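Local coordinates for pesticidial crystal protein CRY2AA (Bacillus thuringiensis serovar kurstaki, PDB 1I5P) that kills dipteran and lepidopteran insect larvae by binding to midgut epithelial cells and promoting their colloid-osmotic lysis, at residues D420-L431 with R461-N472. Residues are numbered along the deposited sequence; the frame is centred on the assembly and turned at random.
Sequences DYFIRNISGVPL and RAYLVSVHNRKN
Antiparallel pairing of strand 422-430 with strand 462-469 forms part of a three-stranded sheet in the middle, beta-prism domain of this delta-endotoxin; strand 275-278 flanks 462-469 on its other edge. Phe422 and Asn469 exchange backbone hydrogen bonds, Phe422 N to Asn469 O being 2.8 Å and nearly straight (175°), and Ser427 with Val465 and Val429 with Tyr463 repeat the pattern. Arg424 and Asn425 face Val467 in a classic beta bulge, where Val467 O takes weak bonds from both amides and Val467 N gives a firm one to Asn425 O. Gly428, having no side chain, lets the strands close to 3.7 Å between Gly428 CA and Leu464 CA. On the face carrying Ile423, Ile426 and Leu464, which packs on strand 308-321, Ile423 CG1 lies over the His468 ring, 3.9 Å from its centroid, in a CH-pi contact. Ser466 OG and His468 NE2 share a hydrogen bond and a water joins His468 ND1 to Tyr421 O, which should hold the ring's rotation. From the bulge itself, Arg424, bent at chi2 (-58°), clasps Lys471 O side-on with NE (2.8 Å) and NH2 (3.0 Å). Its NH2 also sits above the rim of the Phe422 ring, whose CE1 is 3.5 Å from Asn472 CG; Asn472 OD1 bonds His21. Arg470 CG stands over the centre of the Tyr421 ring; its guanidinium, turned 51° from the ring, has Tyr421 CE1 over its centre, and Arg470 NE is buried with no partner. Asn469 OD1 accepts from Lys471 N in an Asx turn, while Asn469 ND2 bonds Asn274.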
ATOM      1  N   ASP A 420      -8.583   8.055  -1.702  1.00 10.65           N
ATOM      2  CA  ASP A 420      -8.463   6.965  -2.679  1.00 10.62           C
ATOM      3  C   ASP A 420      -8.155   5.596  -2.073  1.00 11.54           C
ATOM      4  O   ASP A 420      -7.872   4.632  -2.792  1.00 10.12           O
ATOM      5  CB  ASP A 420      -7.416   7.316  -3.739  1.00 13.15           C
ATOM      6  CG  ASP A 420      -7.819   8.525  -4.575  1.00 18.88           C
ATOM      7  OD1 ASP A 420      -8.907   8.492  -5.194  1.00 18.32           O
ATOM      8  OD2 ASP A 420      -7.048   9.507  -4.610  1.00 16.65           O
ATOM      9  N   TYR A 421      -8.203   5.507  -0.750  1.00 11.05           N
ATOM     10  CA  TYR A 421      -7.977   4.229  -0.085  1.00 12.29           C
ATOM     11  C   TYR A 421      -9.305   3.720   0.425  1.00 10.97           C
ATOM     12  O   TYR A 421     -10.113   4.484   0.958  1.00 10.78           O
ATOM     13  CB  TYR A 421      -7.022   4.364   1.107  1.00 11.16           C
ATOM     14  CG  TYR A 421      -5.552   4.388   0.748  1.00 11.06           C
ATOM     15  CD1 TYR A 421      -4.973   5.522   0.180  1.00  8.68           C
ATOM     16  CD2 TYR A 421      -4.731   3.291   1.016  1.00 11.30           C
ATOM     17  CE1 TYR A 421      -3.621   5.573  -0.107  1.00  9.18           C
ATOM     18  CE2 TYR A 421      -3.366   3.331   0.731  1.00 11.17           C
ATOM     19  CZ  TYR A 421      -2.819   4.474   0.172  1.00 10.26           C
ATOM     20  OH  TYR A 421      -1.472   4.524  -0.111  1.00 14.07           O
ATOM     21  N   PHE A 422      -9.537   2.427   0.248  1.00 10.24           N
ATOM     22  CA  PHE A 422     -10.764   1.811   0.728  1.00  9.48           C
ATOM     23  C   PHE A 422     -10.395   0.817   1.811  1.00 10.46           C
ATOM     24  O   PHE A 422      -9.285   0.275   1.820  1.00 11.17           O
ATOM     25  CB  PHE A 422     -11.488   1.057  -0.397  1.00  8.36           C
ATOM     26  CG  PHE A 422     -11.897   1.922  -1.555  1.00 11.01           C
ATOM     27  CD1 PHE A 422     -11.020   2.161  -2.606  1.00  8.62           C
ATOM     28  CD2 PHE A 422     -13.156   2.506  -1.588  1.00  8.99           C
ATOM     29  CE1 PHE A 422     -11.395   2.961  -3.683  1.00 10.10           C
ATOM     30  CE2 PHE A 422     -13.542   3.315  -2.664  1.00 11.29           C
ATOM     31  CZ  PHE A 422     -12.654   3.541  -3.711  1.00  9.47           C
ATOM     32  N   ILE A 423     -11.315   0.586   2.738  1.00 11.38           N
ATOM     33  CA  ILE A 423     -11.059  -0.399   3.767  1.00 13.74           C
ATOM     34  C   ILE A 423     -11.433  -1.716   3.094  1.00 14.78           C
ATOM     35  O   ILE A 423     -12.604  -2.081   3.040  1.00 14.11           O
ATOM     36  CB  ILE A 423     -11.937  -0.165   5.009  1.00 14.83           C
ATOM     37  CG1 ILE A 423     -11.497   1.122   5.717  1.00 13.51           C
ATOM     38  CG2 ILE A 423     -11.826  -1.355   5.957  1.00 12.49           C
ATOM     39  CD1 ILE A 423     -12.378   1.512   6.886  1.00 14.38           C
ATOM     40  N   ARG A 424     -10.434  -2.403   2.548  1.00 13.79           N
ATOM     41  CA  ARG A 424     -10.664  -3.668   1.863  1.00 14.02           C
ATOM     42  C   ARG A 424     -10.641  -4.879   2.785  1.00 13.47           C
ATOM     43  O   ARG A 424     -10.927  -5.995   2.359  1.00 13.62           O
ATOM     44  CB  ARG A 424      -9.647  -3.850   0.738  1.00 11.05           C
ATOM     45  CG  ARG A 424      -9.838  -2.866  -0.414  1.00 13.94           C
ATOM     46  CD  ARG A 424     -11.229  -2.980  -1.027  1.00 13.49           C
ATOM     47  NE  ARG A 424     -11.420  -2.005  -2.096  1.00 15.06           N
ATOM     48  CZ  ARG A 424     -12.583  -1.756  -2.689  1.00 13.66           C
ATOM     49  NH1 ARG A 424     -13.677  -2.414  -2.323  1.00 11.23           N
ATOM     50  NH2 ARG A 424     -12.651  -0.834  -3.639  1.00 11.56           N
ATOM     51  N   ASN A 425     -10.288  -4.668   4.044  1.00 13.25           N
ATOM     52  CA  ASN A 425     -10.291  -5.764   5.001  1.00 12.49           C
ATOM     53  C   ASN A 425     -10.337  -5.230   6.419  1.00 13.18           C
ATOM     54  O   ASN A 425      -9.962  -4.086   6.680  1.00 12.21           O
ATOM     55  CB  ASN A 425      -9.062  -6.669   4.827  1.00 11.24           C
ATOM     56  CG  ASN A 425      -9.254  -8.042   5.472  1.00 12.22           C
ATOM     57  OD1 ASN A 425     -10.371  -8.434   5.795  1.00 11.48           O
ATOM     58  ND2 ASN A 425      -8.165  -8.778   5.647  1.00 14.19           N
ATOM     59  N   ILE A 426     -10.830  -6.060   7.330  1.00 12.62           N
ATOM     60  CA  ILE A 426     -10.909  -5.699   8.736  1.00 14.41           C
ATOM     61  C   ILE A 426     -10.346  -6.867   9.529  1.00 15.56           C
ATOM     62  O   ILE A 426     -10.515  -8.028   9.156  1.00 15.00           O
ATOM     63  CB  ILE A 426     -12.364  -5.439   9.184  1.00 15.81           C
ATOM     64  CG1 ILE A 426     -12.901  -4.181   8.491  1.00 14.70           C
ATOM     65  CG2 ILE A 426     -12.425  -5.270  10.697  1.00 14.33           C
ATOM     66  CD1 ILE A 426     -14.378  -3.928   8.725  1.00 15.85           C
ATOM     67  N   SER A 427      -9.652  -6.555  10.612  1.00 14.90           N
ATOM     68  CA  SER A 427      -9.088  -7.583  11.461  1.00 14.00           C
ATOM     69  C   SER A 427      -9.185  -7.058  12.878  1.00 14.01           C
ATOM     70  O   SER A 427      -9.987  -6.173  13.161  1.00 13.47           O
ATOM     71  CB  SER A 427      -7.630  -7.851  11.082  1.00 15.53           C
ATOM     72  OG  SER A 427      -7.143  -9.019  11.717  1.00 16.22           O
ATOM     73  N   GLY A 428      -8.369  -7.595  13.770  1.00 14.97           N
ATOM     74  CA  GLY A 428      -8.411  -7.140  15.144  1.00 14.64           C
ATOM     75  C   GLY A 428      -7.570  -8.015  16.042  1.00 15.51           C
ATOM     76  O   GLY A 428      -7.063  -9.056  15.617  1.00 13.04           O
ATOM     77  N   VAL A 429      -7.413  -7.580  17.286  1.00 14.69           N
ATOM     78  CA  VAL A 429      -6.638  -8.331  18.260  1.00 15.12           C
ATOM     79  C   VAL A 429      -7.334  -8.297  19.613  1.00 15.03           C
ATOM     80  O   VAL A 429      -8.125  -7.394  19.894  1.00 11.77           O
ATOM     81  CB  VAL A 429      -5.210  -7.756  18.428  1.00 14.99           C
ATOM     82  CG1 VAL A 429      -4.456  -7.843  17.113  1.00 12.74           C
ATOM     83  CG2 VAL A 429      -5.274  -6.312  18.906  1.00 10.87           C
ATOM     84  N   PRO A 430      -7.078  -9.308  20.455  1.00 15.89           N
ATOM     85  CA  PRO A 430      -7.699  -9.334  21.782  1.00 17.40           C
ATOM     86  C   PRO A 430      -6.843  -8.446  22.691  1.00 17.39           C
ATOM     87  O   PRO A 430      -5.789  -7.964  22.267  1.00 19.31           O
ATOM     88  CB  PRO A 430      -7.602 -10.804  22.166  1.00 17.48           C
ATOM     89  CG  PRO A 430      -6.276 -11.176  21.590  1.00 18.90           C
ATOM     90  CD  PRO A 430      -6.377 -10.576  20.191  1.00 16.22           C
ATOM     91  N   LEU A 431      -7.269  -8.245  23.935  1.00 18.30           N
ATOM     92  CA  LEU A 431      -6.500  -7.409  24.853  1.00 17.37           C
ATOM     93  C   LEU A 431      -5.052  -7.885  24.937  1.00 17.24           C
ATOM     94  O   LEU A 431      -4.119  -7.083  24.922  1.00 18.22           O
ATOM     95  CB  LEU A 431      -7.127  -7.416  26.251  1.00 16.99           C
ATOM     96  CG  LEU A 431      -6.409  -6.559  27.305  1.00 19.44           C
ATOM     97  CD1 LEU A 431      -6.397  -5.101  26.869  1.00 17.96           C
ATOM     98  CD2 LEU A 431      -7.105  -6.710  28.654  1.00 17.81           C
ATOM     99  N   ARG A 461     -11.744  -9.000  25.197  1.00 24.01           N
ATOM    100  CA  ARG A 461     -11.966  -7.810  24.395  1.00 22.98           C
ATOM    101  C   ARG A 461     -11.483  -8.003  22.964  1.00 21.41           C
ATOM    102  O   ARG A 461     -10.579  -8.792  22.700  1.00 19.86           O
ATOM    103  CB  ARG A 461     -11.229  -6.619  25.012  1.00 22.04           C
ATOM    104  CG  ARG A 461     -11.775  -6.155  26.359  1.00 23.09           C
ATOM    105  CD  ARG A 461     -13.066  -5.386  26.190  1.00 21.50           C
ATOM    106  NE  ARG A 461     -13.517  -4.773  27.437  1.00 25.72           N
ATOM    107  CZ  ARG A 461     -14.118  -5.424  28.426  1.00 23.95           C
ATOM    108  NH1 ARG A 461     -14.353  -6.725  28.328  1.00 24.12           N
ATOM    109  NH2 ARG A 461     -14.493  -4.766  29.512  1.00 26.81           N
ATOM    110  N   ALA A 462     -12.105  -7.274  22.045  1.00 21.65           N
ATOM    111  CA  ALA A 462     -11.735  -7.322  20.640  1.00 20.11           C
ATOM    112  C   ALA A 462     -11.472  -5.894  20.183  1.00 18.48           C
ATOM    113  O   ALA A 462     -12.344  -5.038  20.290  1.00 19.34           O
ATOM    114  CB  ALA A 462     -12.859  -7.938  19.814  1.00 18.94           C
ATOM    115  N   TYR A 463     -10.262  -5.640  19.698  1.00 16.80           N
ATOM    116  CA  TYR A 463      -9.888  -4.323  19.202  1.00 13.81           C
ATOM    117  C   TYR A 463      -9.597  -4.480  17.715  1.00 13.25           C
ATOM    118  O   TYR A 463      -8.613  -5.102  17.326  1.00 12.66           O
ATOM    119  CB  TYR A 463      -8.665  -3.805  19.960  1.00 14.85           C
ATOM    120  CG  TYR A 463      -8.925  -3.667  21.446  1.00 13.21           C
ATOM    121  CD1 TYR A 463      -8.391  -4.578  22.362  1.00 14.50           C
ATOM    122  CD2 TYR A 463      -9.735  -2.642  21.932  1.00 14.72           C
ATOM    123  CE1 TYR A 463      -8.663  -4.466  23.733  1.00 16.34           C
ATOM    124  CE2 TYR A 463     -10.015  -2.521  23.292  1.00 14.48           C
ATOM    125  CZ  TYR A 463      -9.477  -3.431  24.187  1.00 16.66           C
ATOM    126  OH  TYR A 463      -9.766  -3.289  25.528  1.00 16.69           O
ATOM    127  N   LEU A 464     -10.470  -3.909  16.893  1.00 13.54           N
ATOM    128  CA  LEU A 464     -10.371  -4.027  15.446  1.00 14.65           C
ATOM    129  C   LEU A 464      -9.316  -3.180  14.758  1.00 15.37           C
ATOM    130  O   LEU A 464      -8.911  -2.121  15.247  1.00 14.59           O
ATOM    131  CB  LEU A 464     -11.737  -3.754  14.816  1.00 14.06           C
ATOM    132  CG  LEU A 464     -12.881  -4.533  15.469  1.00 17.13           C
ATOM    133  CD1 LEU A 464     -14.168  -4.293  14.705  1.00 13.16           C
ATOM    134  CD2 LEU A 464     -12.543  -6.018  15.503  1.00 15.57           C
ATOM    135  N   VAL A 465      -8.889  -3.681  13.604  1.00 13.83           N
ATOM    136  CA  VAL A 465      -7.883  -3.050  12.771  1.00 13.88           C
ATOM    137  C   VAL A 465      -8.467  -2.899  11.369  1.00 15.97           C
ATOM    138  O   VAL A 465      -8.964  -3.869  10.791  1.00 15.68           O
ATOM    139  CB  VAL A 465      -6.617  -3.941  12.690  1.00 16.36           C
ATOM    140  CG1 VAL A 465      -5.643  -3.403  11.642  1.00 15.83           C
ATOM    141  CG2 VAL A 465      -5.958  -4.029  14.067  1.00 13.77           C
ATOM    142  N   SER A 466      -8.430  -1.687  10.825  1.00 16.52           N
ATOM    143  CA  SER A 466      -8.936  -1.480   9.474  1.00 16.05           C
ATOM    144  C   SER A 466      -7.756  -1.538   8.499  1.00 15.70           C
ATOM    145  O   SER A 466      -6.683  -0.992   8.767  1.00 13.17           O
ATOM    146  CB  SER A 466      -9.689  -0.143   9.362  1.00 13.26           C
ATOM    147  OG  SER A 466      -8.913   0.952   9.804  1.00 16.21           O
ATOM    148  N   VAL A 467      -7.958  -2.243   7.389  1.00 14.55           N
ATOM    149  CA  VAL A 467      -6.936  -2.414   6.364  1.00 14.35           C
ATOM    150  C   VAL A 467      -7.313  -1.574   5.152  1.00 14.36           C
ATOM    151  O   VAL A 467      -8.301  -1.857   4.468  1.00 12.34           O
ATOM    152  CB  VAL A 467      -6.826  -3.892   5.930  1.00 11.92           C
ATOM    153  CG1 VAL A 467      -5.596  -4.088   5.060  1.00  9.12           C
ATOM    154  CG2 VAL A 467      -6.765  -4.795   7.160  1.00 13.26           C
ATOM    155  N   HIS A 468      -6.513  -0.548   4.892  1.00 13.71           N
ATOM    156  CA  HIS A 468      -6.769   0.369   3.789  1.00 13.62           C
ATOM    157  C   HIS A 468      -5.886   0.091   2.577  1.00 13.96           C
ATOM    158  O   HIS A 468      -4.670  -0.097   2.699  1.00 14.19           O
ATOM    159  CB  HIS A 468      -6.553   1.806   4.267  1.00 12.02           C
ATOM    160  CG  HIS A 468      -7.310   2.141   5.516  1.00 11.56           C
ATOM    161  ND1 HIS A 468      -8.331   3.065   5.547  1.00  8.22           N
ATOM    162  CD2 HIS A 468      -7.196   1.664   6.780  1.00  8.78           C
ATOM    163  CE1 HIS A 468      -8.814   3.144   6.775  1.00 10.79           C
ATOM    164  NE2 HIS A 468      -8.139   2.304   7.542  1.00  6.96           N
ATOM    165  N   ASN A 469      -6.507   0.067   1.404  1.00 11.15           N
ATOM    166  CA  ASN A 469      -5.771  -0.188   0.178  1.00 10.20           C
ATOM    167  C   ASN A 469      -6.443   0.546  -0.974  1.00 11.70           C
ATOM    168  O   ASN A 469      -7.656   0.783  -0.943  1.00 11.26           O
ATOM    169  CB  ASN A 469      -5.722  -1.699  -0.087  1.00  9.06           C
ATOM    170  CG  ASN A 469      -4.660  -2.081  -1.095  1.00  9.58           C
ATOM    171  OD1 ASN A 469      -4.840  -1.894  -2.298  1.00 10.62           O
ATOM    172  ND2 ASN A 469      -3.541  -2.610  -0.611  1.00  8.38           N
ATOM    173  N   ARG A 470      -5.655   0.899  -1.985  1.00 12.60           N
ATOM    174  CA  ARG A 470      -6.174   1.600  -3.149  1.00 14.48           C
ATOM    175  C   ARG A 470      -7.026   0.706  -4.044  1.00 15.30           C
ATOM    176  O   ARG A 470      -7.864   1.203  -4.804  1.00 13.28           O
ATOM    177  CB  ARG A 470      -5.025   2.167  -3.975  1.00 16.66           C
ATOM    178  CG  ARG A 470      -4.343   3.380  -3.368  1.00 20.82           C
ATOM    179  CD  ARG A 470      -3.409   4.012  -4.381  1.00 24.85           C
ATOM    180  NE  ARG A 470      -3.190   5.431  -4.108  1.00 35.07           N
ATOM    181  CZ  ARG A 470      -2.184   5.916  -3.389  1.00 36.38           C
ATOM    182  NH1 ARG A 470      -1.285   5.096  -2.862  1.00 39.83           N
ATOM    183  NH2 ARG A 470      -2.075   7.224  -3.205  1.00 39.06           N
ATOM    184  N   LYS A 471      -6.797  -0.604  -3.962  1.00 12.27           N
ATOM    185  CA  LYS A 471      -7.528  -1.572  -4.774  1.00 11.68           C
ATOM    186  C   LYS A 471      -8.972  -1.157  -5.020  1.00 11.65           C
ATOM    187  O   LYS A 471      -9.723  -0.913  -4.079  1.00 11.95           O
ATOM    188  CB  LYS A 471      -7.505  -2.948  -4.109  1.00 10.24           C
ATOM    189  CG  LYS A 471      -8.138  -4.036  -4.955  1.00 11.80           C
ATOM    190  CD  LYS A 471      -7.423  -4.151  -6.297  1.00 10.37           C
ATOM    191  CE  LYS A 471      -7.931  -5.343  -7.091  1.00  7.89           C
ATOM    192  NZ  LYS A 471      -7.115  -5.570  -8.319  1.00  7.97           N
ATOM    193  N   ASN A 472      -9.363  -1.091  -6.287  1.00 11.77           N
ATOM    194  CA  ASN A 472     -10.719  -0.677  -6.616  1.00 12.52           C
ATOM    195  C   ASN A 472     -11.246  -1.307  -7.908  1.00 12.44           C
ATOM    196  O   ASN A 472     -12.460  -1.403  -8.105  1.00 10.65           O
ATOM    197  CB  ASN A 472     -10.754   0.856  -6.709  1.00 13.48           C
ATOM    198  CG  ASN A 472     -12.166   1.426  -6.697  1.00 14.46           C
ATOM    199  OD1 ASN A 472     -13.082   0.845  -6.123  1.00 13.16           O
ATOM    200  ND2 ASN A 472     -12.333   2.594  -7.313  1.00 13.99           N
TER
HETATM  201  O   HOH W   1      -8.290   3.842  -5.503  1.00 16.29           O
HETATM  202  O   HOH W   2      -9.577   4.771   3.646  1.00 11.07           O